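Local structure of acetyltransferase, GNAT family (Listeria monocytogenes str. 4b, 2OH1) at residues D93-L98 / F139-C144; M154-G159 / Y170-E175. The protein probably transfers an acetyl group from acetyl-coenzyme A to an acceptor that has not been identified, as a member of the GNAT family of acyltransferases. All blocks are in the same frame, centred on the assembly; numbering follows the deposited sequence.

Interaction 1: residues D93-L98 / F139-C144; sequences DLWEDL and FIRLDC
Arg141, on strand 139-145, lays its side chain across the indole of Trp95, on helix 89-95. The guanidinium and ring planes are 10° apart and their centres 4.6 Å, an offset stack in which NE approaches the six-membered ring at CZ3. Further back the aliphatic part continues the cover: CD makes a CH-pi contact 3.6 Å from the centroid of that ring, almost exactly over the face. An arginine chain extended from CG to NE keeps all of this on one side of the indole.

One direct hydrogen bond joins the segments, from Arg141 NH1 to Leu98 O at 2.9 Å, with the donor well above the carbonyl plane. The other polar link is a water that accepts from Trp95 NE1 at 2.9 Å and donates to Asp143 OD2 at 2.8 Å. That carboxylate oxygen also receives the indole N-H of Trp90.

The remaining contacts are van der Waals in kind: Leu94 CD2 rests against CB and OD2 of Asp143, 3.5 Å from each, and Leu98 CB lies 3.8 Å from Arg141 NH2.

Tyr105 shares NH1, while Gln173 takes NE and Asp101 forms a salt bridge with NH2. The buried guanidinium is thus held flat against the indole by partners at all three nitrogens, and the Asp101 carboxylate probably offsets much of its charge.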
ATOM      1  N   ASP A  93       6.202  14.377   8.648  1.00 21.36           N
ATOM      2  CA  ASP A  93       6.333  15.724   8.086  1.00 19.61           C
ATOM      3  C   ASP A  93       5.094  16.132   7.279  1.00 20.54           C
ATOM      4  O   ASP A  93       4.516  17.209   7.463  1.00 23.34           O
ATOM      5  CB  ASP A  93       7.605  15.803   7.167  1.00 23.37           C
ATOM      6  CG  ASP A  93       7.859  17.156   6.659  1.00 27.23           C
ATOM      7  OD1 ASP A  93       8.340  17.937   7.486  1.00 26.91           O
ATOM      8  OD2 ASP A  93       7.570  17.457   5.483  1.00 26.53           O
ATOM      9  N   LEU A  94       4.608  15.213   6.447  1.00 18.47           N
ATOM     10  CA  LEU A  94       3.514  15.488   5.566  1.00 18.66           C
ATOM     11  C   LEU A  94       2.199  15.776   6.315  1.00 19.33           C
ATOM     12  O   LEU A  94       1.459  16.667   5.948  1.00 20.42           O
ATOM     13  CB  LEU A  94       3.357  14.329   4.581  1.00 20.63           C
ATOM     14  CG  LEU A  94       2.723  14.692   3.290  1.00 27.31           C
ATOM     15  CD1 LEU A  94       3.629  15.600   2.462  1.00 24.35           C
ATOM     16  CD2 LEU A  94       2.260  13.427   2.570  1.00 22.73           C
ATOM     17  N   TRP A  95       1.924  14.994   7.357  1.00 16.58           N
ATOM     18  CA  TRP A  95       0.634  15.007   8.093  1.00 19.85           C
ATOM     19  C   TRP A  95       0.583  16.065   9.231  1.00 21.23           C
ATOM     20  O   TRP A  95      -0.466  16.300   9.801  1.00 21.50           O
ATOM     21  CB  TRP A  95       0.298  13.583   8.595  1.00 17.61           C
ATOM     22  CG  TRP A  95      -0.198  12.701   7.450  1.00 15.97           C
ATOM     23  CD1 TRP A  95       0.560  12.023   6.550  1.00 16.99           C
ATOM     24  CD2 TRP A  95      -1.564  12.542   7.020  1.00 16.30           C
ATOM     25  NE1 TRP A  95      -0.232  11.434   5.622  1.00 16.05           N
ATOM     26  CE2 TRP A  95      -1.553  11.729   5.892  1.00 15.53           C
ATOM     27  CE3 TRP A  95      -2.815  12.995   7.532  1.00 15.75           C
ATOM     28  CZ2 TRP A  95      -2.746  11.368   5.217  1.00 16.36           C
ATOM     29  CZ3 TRP A  95      -3.985  12.634   6.865  1.00 18.07           C
ATOM     30  CH2 TRP A  95      -3.925  11.828   5.741  1.00 17.17           C
ATOM     31  N   GLU A  96       1.736  16.653   9.540  1.00 19.91           N
ATOM     32  CA  GLU A  96       1.820  17.797  10.478  1.00 23.55           C
ATOM     33  C   GLU A  96       1.124  17.413  11.776  1.00 24.02           C
ATOM     34  O   GLU A  96       1.452  16.364  12.348  1.00 25.78           O
ATOM     35  CB  GLU A  96       1.292  19.078   9.827  1.00 23.71           C
ATOM     36  CG  GLU A  96       2.104  19.451   8.592  1.00 25.39           C
ATOM     37  CD  GLU A  96       1.860  20.853   8.062  1.00 29.38           C
ATOM     38  OE1 GLU A  96       0.808  21.453   8.401  1.00 38.80           O
ATOM     39  OE2 GLU A  96       2.738  21.347   7.305  1.00 32.40           O
ATOM     40  N   ASP A  97       0.181  18.197  12.280  0.50 26.05           N
ATOM     41  CA  ASP A  97      -0.317  17.911  13.631  0.50 27.50           C
ATOM     42  C   ASP A  97      -1.274  16.716  13.687  0.50 28.70           C
ATOM     43  O   ASP A  97      -1.721  16.319  14.763  0.50 29.03           O
ATOM     44  CB  ASP A  97      -0.979  19.153  14.225  0.50 28.37           C
ATOM     45  CG  ASP A  97       0.002  20.296  14.409  0.50 32.75           C
ATOM     46  OD1 ASP A  97       1.104  20.058  14.958  0.50 33.68           O
ATOM     47  OD2 ASP A  97      -0.331  21.424  13.988  0.50 39.30           O
ATOM     48  N   LEU A  98      -1.603  16.136  12.537  1.00 28.47           N
ATOM     49  CA  LEU A  98      -2.303  14.881  12.545  1.00 27.64           C
ATOM     50  C   LEU A  98      -1.363  13.707  12.757  1.00 26.46           C
ATOM     51  O   LEU A  98      -1.827  12.638  13.073  1.00 24.42           O
ATOM     52  CB  LEU A  98      -3.105  14.712  11.259  1.00 28.26           C
ATOM     53  CG  LEU A  98      -4.251  15.687  10.954  1.00 31.05           C
ATOM     54  CD1 LEU A  98      -5.083  15.154   9.784  1.00 33.47           C
ATOM     55  CD2 LEU A  98      -5.083  15.886  12.175  1.00 34.73           C
ATOM     56  N   PHE A 139      -7.254   5.176  11.927  1.00 14.41           N
ATOM     57  CA  PHE A 139      -7.151   5.640  10.555  1.00 17.31           C
ATOM     58  C   PHE A 139      -6.185   4.791   9.733  1.00 16.48           C
ATOM     59  O   PHE A 139      -5.160   4.313  10.247  1.00 15.72           O
ATOM     60  CB  PHE A 139      -6.596   7.063  10.480  1.00 19.45           C
ATOM     61  CG  PHE A 139      -7.366   8.089  11.271  1.00 20.02           C
ATOM     62  CD1 PHE A 139      -8.566   8.578  10.797  1.00 25.48           C
ATOM     63  CD2 PHE A 139      -6.867   8.562  12.466  1.00 21.83           C
ATOM     64  CE1 PHE A 139      -9.287   9.533  11.539  1.00 25.59           C
ATOM     65  CE2 PHE A 139      -7.568   9.526  13.189  1.00 26.75           C
ATOM     66  CZ  PHE A 139      -8.768   9.990  12.721  1.00 24.05           C
ATOM     67  N   ILE A 140      -6.505   4.646   8.451  1.00 15.60           N
ATOM     68  CA  ILE A 140      -5.541   4.247   7.429  1.00 15.44           C
ATOM     69  C   ILE A 140      -5.327   5.519   6.595  1.00 17.30           C
ATOM     70  O   ILE A 140      -6.304   6.203   6.236  1.00 16.01           O
ATOM     71  CB  ILE A 140      -6.049   3.123   6.442  1.00 17.86           C
ATOM     72  CG1 ILE A 140      -6.477   1.833   7.131  1.00 31.14           C
ATOM     73  CG2 ILE A 140      -4.991   2.811   5.338  1.00 23.64           C
ATOM     74  CD1 ILE A 140      -5.434   1.248   8.081  1.00 27.82           C
ATOM     75  N   ARG A 141      -4.066   5.804   6.283  1.00 15.44           N
ATOM     76  CA  ARG A 141      -3.656   7.033   5.599  1.00 14.00           C
ATOM     77  C   ARG A 141      -2.772   6.738   4.434  1.00 15.23           C
ATOM     78  O   ARG A 141      -2.054   5.738   4.413  1.00 16.89           O
ATOM     79  CB  ARG A 141      -2.949   7.982   6.556  1.00 12.98           C
ATOM     80  CG  ARG A 141      -3.951   8.555   7.591  1.00 14.43           C
ATOM     81  CD  ARG A 141      -3.239   9.400   8.613  1.00 16.23           C
ATOM     82  NE  ARG A 141      -4.193  10.131   9.442  1.00 16.70           N
ATOM     83  CZ  ARG A 141      -3.891  10.750  10.546  1.00 17.97           C
ATOM     84  NH1 ARG A 141      -2.671  10.685  11.038  1.00 18.67           N
ATOM     85  NH2 ARG A 141      -4.860  11.385  11.206  1.00 18.82           N
ATOM     86  N   LEU A 142      -2.851   7.617   3.457  1.00 15.97           N
ATOM     87  CA  LEU A 142      -1.912   7.541   2.344  1.00 18.81           C
ATOM     88  C   LEU A 142      -1.814   8.907   1.651  1.00 17.65           C
ATOM     89  O   LEU A 142      -2.575   9.810   1.935  1.00 17.35           O
ATOM     90  CB  LEU A 142      -2.308   6.465   1.364  1.00 20.11           C
ATOM     91  CG  LEU A 142      -3.681   6.696   0.736  1.00 20.03           C
ATOM     92  CD1 LEU A 142      -3.590   7.615  -0.508  1.00 22.25           C
ATOM     93  CD2 LEU A 142      -4.364   5.382   0.437  1.00 24.01           C
ATOM     94  N   ASP A 143      -0.777   9.050   0.823  1.00 18.12           N
ATOM     95  CA  ASP A 143      -0.585  10.269   0.031  1.00 16.39           C
ATOM     96  C   ASP A 143      -0.525   9.907  -1.460  1.00 18.34           C
ATOM     97  O   ASP A 143      -0.258   8.773  -1.825  1.00 19.14           O
ATOM     98  CB  ASP A 143       0.646  11.013   0.534  1.00 18.42           C
ATOM     99  CG  ASP A 143       1.944  10.212   0.475  1.00 26.80           C
ATOM    100  OD1 ASP A 143       2.336   9.727  -0.617  1.00 27.50           O
ATOM    101  OD2 ASP A 143       2.681  10.115   1.518  1.00 25.71           O
ATOM    102  N   CYS A 144      -0.823  10.875  -2.321  1.00 17.08           N
ATOM    103  CA  CYS A 144      -0.884  10.629  -3.773  1.00 17.62           C
ATOM    104  C   CYS A 144      -0.412  11.887  -4.446  1.00 16.17           C
ATOM    105  O   CYS A 144      -0.825  12.948  -4.078  1.00 18.14           O
ATOM    106  CB  CYS A 144      -2.338  10.339  -4.252  1.00 16.28           C
ATOM    107  SG  CYS A 144      -2.413   9.681  -5.881  1.00 23.25           S
TER
HETATM  108  O   HOH W   1       1.453   9.699   4.015  1.00 19.55           O

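Interaction 2: residues M154-G159 / Y170-E175; sequences MYVRYG and YLYQKE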
HETATM    1  N   MSE A 154      -9.152   6.700  -7.796  1.00 16.06           N
HETATM    2  CA  MSE A 154      -9.240   5.368  -7.221  1.00 17.75           C
HETATM    3  C   MSE A 154      -9.364   5.449  -5.710  1.00 16.09           C
HETATM    4  O   MSE A 154     -10.213   4.849  -5.090  1.00 16.04           O
HETATM    5  CB  MSE A 154      -8.028   4.547  -7.645  1.00 18.97           C
HETATM    6  CG  MSE A 154      -8.142   3.136  -7.170  1.00 16.80           C
HETATM    7 SE   MSE A 154      -6.527   2.067  -7.378  0.75 23.00          SE
HETATM    8  CE  MSE A 154      -5.716   2.671  -5.766  1.00 30.63           C
ATOM      9  N   TYR A 155      -8.498   6.231  -5.084  1.00 15.24           N
ATOM     10  CA  TYR A 155      -8.583   6.337  -3.642  1.00 17.87           C
ATOM     11  C   TYR A 155      -9.940   6.875  -3.162  1.00 15.39           C
ATOM     12  O   TYR A 155     -10.489   6.437  -2.170  1.00 14.64           O
ATOM     13  CB  TYR A 155      -7.428   7.185  -3.089  1.00 17.72           C
ATOM     14  CG  TYR A 155      -6.070   6.545  -3.313  1.00 19.04           C
ATOM     15  CD1 TYR A 155      -5.851   5.221  -2.960  1.00 22.14           C
ATOM     16  CD2 TYR A 155      -5.014   7.263  -3.815  1.00 23.30           C
ATOM     17  CE1 TYR A 155      -4.585   4.636  -3.104  1.00 20.50           C
ATOM     18  CE2 TYR A 155      -3.777   6.694  -3.988  1.00 26.14           C
ATOM     19  CZ  TYR A 155      -3.561   5.389  -3.614  1.00 21.24           C
ATOM     20  OH  TYR A 155      -2.272   4.866  -3.767  1.00 24.72           O
ATOM     21  N   VAL A 156     -10.462   7.866  -3.868  1.00 14.58           N
ATOM     22  CA  VAL A 156     -11.788   8.379  -3.509  1.00 15.04           C
ATOM     23  C   VAL A 156     -12.858   7.284  -3.675  1.00 14.73           C
ATOM     24  O   VAL A 156     -13.714   7.086  -2.822  1.00 16.55           O
ATOM     25  CB  VAL A 156     -12.102   9.648  -4.329  1.00 16.75           C
ATOM     26  CG1 VAL A 156     -13.605  10.107  -4.130  1.00 18.25           C
ATOM     27  CG2 VAL A 156     -11.039  10.718  -4.027  1.00 17.95           C
ATOM     28  N   ARG A 157     -12.799   6.573  -4.783  1.00 16.90           N
ATOM     29  CA  ARG A 157     -13.736   5.485  -5.082  1.00 19.12           C
ATOM     30  C   ARG A 157     -13.676   4.411  -3.996  1.00 19.43           C
ATOM     31  O   ARG A 157     -14.707   3.840  -3.632  1.00 20.66           O
ATOM     32  CB  ARG A 157     -13.381   4.876  -6.420  1.00 21.59           C
ATOM     33  CG  ARG A 157     -14.420   3.955  -6.951  1.00 31.66           C
ATOM     34  CD  ARG A 157     -14.222   3.743  -8.429  1.00 36.90           C
ATOM     35  NE  ARG A 157     -12.998   3.000  -8.687  1.00 38.98           N
ATOM     36  CZ  ARG A 157     -11.942   3.471  -9.353  1.00 36.74           C
ATOM     37  NH1 ARG A 157     -11.932   4.696  -9.862  1.00 29.63           N
ATOM     38  NH2 ARG A 157     -10.889   2.684  -9.530  1.00 40.84           N
ATOM     39  N   TYR A 158     -12.485   4.168  -3.467  1.00 18.69           N
ATOM     40  CA  TYR A 158     -12.288   3.206  -2.377  1.00 19.05           C
ATOM     41  C   TYR A 158     -12.670   3.725  -0.986  1.00 19.42           C
ATOM     42  O   TYR A 158     -12.468   3.033   0.010  1.00 21.76           O
ATOM     43  CB  TYR A 158     -10.840   2.721  -2.340  1.00 19.88           C
ATOM     44  CG  TYR A 158     -10.341   1.877  -3.510  1.00 18.61           C
ATOM     45  CD1 TYR A 158     -11.158   1.418  -4.553  1.00 21.28           C
ATOM     46  CD2 TYR A 158      -9.009   1.434  -3.489  1.00 21.91           C
ATOM     47  CE1 TYR A 158     -10.620   0.619  -5.585  1.00 21.78           C
ATOM     48  CE2 TYR A 158      -8.497   0.658  -4.485  1.00 25.99           C
ATOM     49  CZ  TYR A 158      -9.286   0.248  -5.516  1.00 19.58           C
ATOM     50  OH  TYR A 158      -8.756  -0.560  -6.500  1.00 26.80           O
ATOM     51  N   GLY A 159     -13.215   4.943  -0.892  1.00 16.81           N
ATOM     52  CA  GLY A 159     -13.761   5.454   0.345  1.00 17.78           C
ATOM     53  C   GLY A 159     -12.843   6.302   1.201  1.00 15.87           C
ATOM     54  O   GLY A 159     -13.194   6.608   2.324  1.00 18.11           O
ATOM     55  N   TYR A 170      -1.586  15.032  -2.444  1.00 16.50           N
ATOM     56  CA  TYR A 170      -2.869  15.074  -1.727  1.00 16.40           C
ATOM     57  C   TYR A 170      -2.840  13.985  -0.629  1.00 16.35           C
ATOM     58  O   TYR A 170      -2.298  12.900  -0.807  1.00 17.32           O
ATOM     59  CB  TYR A 170      -4.024  14.828  -2.674  1.00 15.26           C
ATOM     60  CG  TYR A 170      -4.226  15.886  -3.714  1.00 15.30           C
ATOM     61  CD1 TYR A 170      -4.193  17.240  -3.387  1.00 15.93           C
ATOM     62  CD2 TYR A 170      -4.542  15.536  -5.005  1.00 18.96           C
ATOM     63  CE1 TYR A 170      -4.447  18.205  -4.351  1.00 17.31           C
ATOM     64  CE2 TYR A 170      -4.796  16.457  -5.965  1.00 18.99           C
ATOM     65  CZ  TYR A 170      -4.753  17.809  -5.659  1.00 16.75           C
ATOM     66  OH  TYR A 170      -5.015  18.747  -6.645  1.00 21.02           O
ATOM     67  N   LEU A 171      -3.439  14.303   0.502  0.50 14.16           N
ATOM     68  CA  LEU A 171      -3.481  13.422   1.649  0.50 14.61           C
ATOM     69  C   LEU A 171      -4.899  12.864   1.809  0.50 14.02           C
ATOM     70  O   LEU A 171      -5.867  13.616   1.779  0.50 10.98           O
ATOM     71  CB  LEU A 171      -3.098  14.201   2.918  0.50 13.77           C
ATOM     72  CG  LEU A 171      -1.616  14.507   3.168  0.50 16.22           C
ATOM     73  CD1 LEU A 171      -0.947  15.357   2.064  0.50 14.92           C
ATOM     74  CD2 LEU A 171      -1.498  15.165   4.516  0.50 15.14           C
ATOM     75  N   TYR A 172      -4.986  11.553   2.066  1.00 15.08           N
ATOM     76  CA  TYR A 172      -6.260  10.835   2.184  1.00 15.09           C
ATOM     77  C   TYR A 172      -6.246  10.010   3.442  1.00 14.36           C
ATOM     78  O   TYR A 172      -5.256   9.399   3.805  1.00 15.51           O
ATOM     79  CB  TYR A 172      -6.468   9.898   1.008  1.00 17.57           C
ATOM     80  CG  TYR A 172      -6.649  10.626  -0.316  1.00 15.29           C
ATOM     81  CD1 TYR A 172      -7.892  11.037  -0.734  1.00 15.42           C
ATOM     82  CD2 TYR A 172      -5.569  10.836  -1.179  1.00 13.58           C
ATOM     83  CE1 TYR A 172      -8.062  11.713  -1.935  1.00 16.26           C
ATOM     84  CE2 TYR A 172      -5.735  11.509  -2.362  1.00 16.90           C
ATOM     85  CZ  TYR A 172      -6.977  11.936  -2.742  1.00 18.41           C
ATOM     86  OH  TYR A 172      -7.153  12.562  -3.954  1.00 17.84           O
ATOM     87  N   GLN A 173      -7.396   9.924   4.087  1.00 14.01           N
ATOM     88  CA  GLN A 173      -7.564   9.015   5.222  1.00 15.55           C
ATOM     89  C   GLN A 173      -8.920   8.392   5.254  1.00 15.45           C
ATOM     90  O   GLN A 173      -9.890   8.958   4.776  1.00 16.05           O
ATOM     91  CB  GLN A 173      -7.261   9.698   6.538  1.00 19.05           C
ATOM     92  CG  GLN A 173      -8.225  10.650   7.057  1.00 20.68           C
ATOM     93  CD  GLN A 173      -7.874  11.240   8.462  1.00 25.68           C
ATOM     94  OE1 GLN A 173      -6.795  11.053   9.031  1.00 20.04           O
ATOM     95  NE2 GLN A 173      -8.798  12.025   8.972  1.00 22.92           N
ATOM     96  N   LYS A 174      -8.931   7.199   5.808  1.00 14.91           N
ATOM     97  CA  LYS A 174     -10.166   6.487   6.013  1.00 15.94           C
ATOM     98  C   LYS A 174     -10.285   6.219   7.508  1.00 17.93           C
ATOM     99  O   LYS A 174      -9.416   5.581   8.099  1.00 17.60           O
ATOM    100  CB  LYS A 174     -10.183   5.210   5.208  1.00 20.10           C
ATOM    101  CG  LYS A 174     -11.524   4.527   5.259  1.00 25.31           C
ATOM    102  CD  LYS A 174     -11.607   3.194   4.578  1.00 36.90           C
ATOM    103  CE  LYS A 174     -11.707   3.282   3.128  1.00 32.80           C
ATOM    104  NZ  LYS A 174     -12.412   2.080   2.567  1.00 26.31           N
ATOM    105  N   GLU A 175     -11.390   6.626   8.115  1.00 16.93           N
ATOM    106  CA  GLU A 175     -11.598   6.347   9.511  1.00 22.08           C
ATOM    107  C   GLU A 175     -12.074   4.905   9.641  1.00 20.71           C
ATOM    108  O   GLU A 175     -12.914   4.421   8.876  1.00 25.63           O
ATOM    109  CB  GLU A 175     -12.595   7.343  10.107  1.00 24.90           C
ATOM    110  CG  GLU A 175     -12.463   7.468  11.646  1.00 36.74           C
ATOM    111  CD  GLU A 175     -13.093   8.768  12.217  1.00 34.83           C
ATOM    112  OE1 GLU A 175     -13.830   9.453  11.461  1.00 50.52           O
ATOM    113  OE2 GLU A 175     -12.844   9.072  13.418  1.00 54.51           O
TER
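Tyr172 and Lys174, two residues apart on strand 169-175 and both directed at the end of helix 149-157, supply nearly all of the strand's share of this contact, with Tyr155 the largest contributor on the helix side. The ring of Tyr172 has CB of Tyr155 over one face, while CG2 of Val156 approaches CE1 obliquely at 3.8 Å. The two tyrosine rings meet obliquely, with planes at 44° and centroids 6.0 Å apart. The hydroxyl of Tyr172 pairs with Asn152, one turn earlier in the same helix.

Lys174 starts out extended, with CG anti to the backbone N (chi1 -173°), then bends at chi3 so that NZ donates a hydrogen bond to Tyr158 O at 2.7 Å, nearly in line with the C=O bond. NZ also forms a salt bridge with Glu129 of helix 120-134.

Gly159, with positive phi, closes the helix in a Schellman motif, and the ammonium at this carbonyl end would favourably meet the negative end of the helix dipole. Helix 149-157, the last of the chain, links the parallel strands 139-145 and 161-166 in a beta-alpha-beta crossover; strand 169-175 lies between them, antiparallel to both, in the C-terminal part of the GNAT fold.

Interactions 1 and 2 have centres 11 Å apart and meet through neighbouring antiparallel strands, 139-145 and 169-175, of the central mixed sheet. They come in series along the chain: strand 139-145 completes interaction 1 and leads into helix 149-157, which opens interaction 2. The helices they bring in, 89-95 and 149-157, pack on opposite faces of the sheet. Between the two strands, Cys144 O and Tyr170 N lie 2.8 Å apart, a probable hydrogen bond, and Trp95 CH2 packs 3.4 Å from Tyr172 O. Together the contacts fasten a helix to each side of the same strand pair, within the C-terminal half of the GNAT fold.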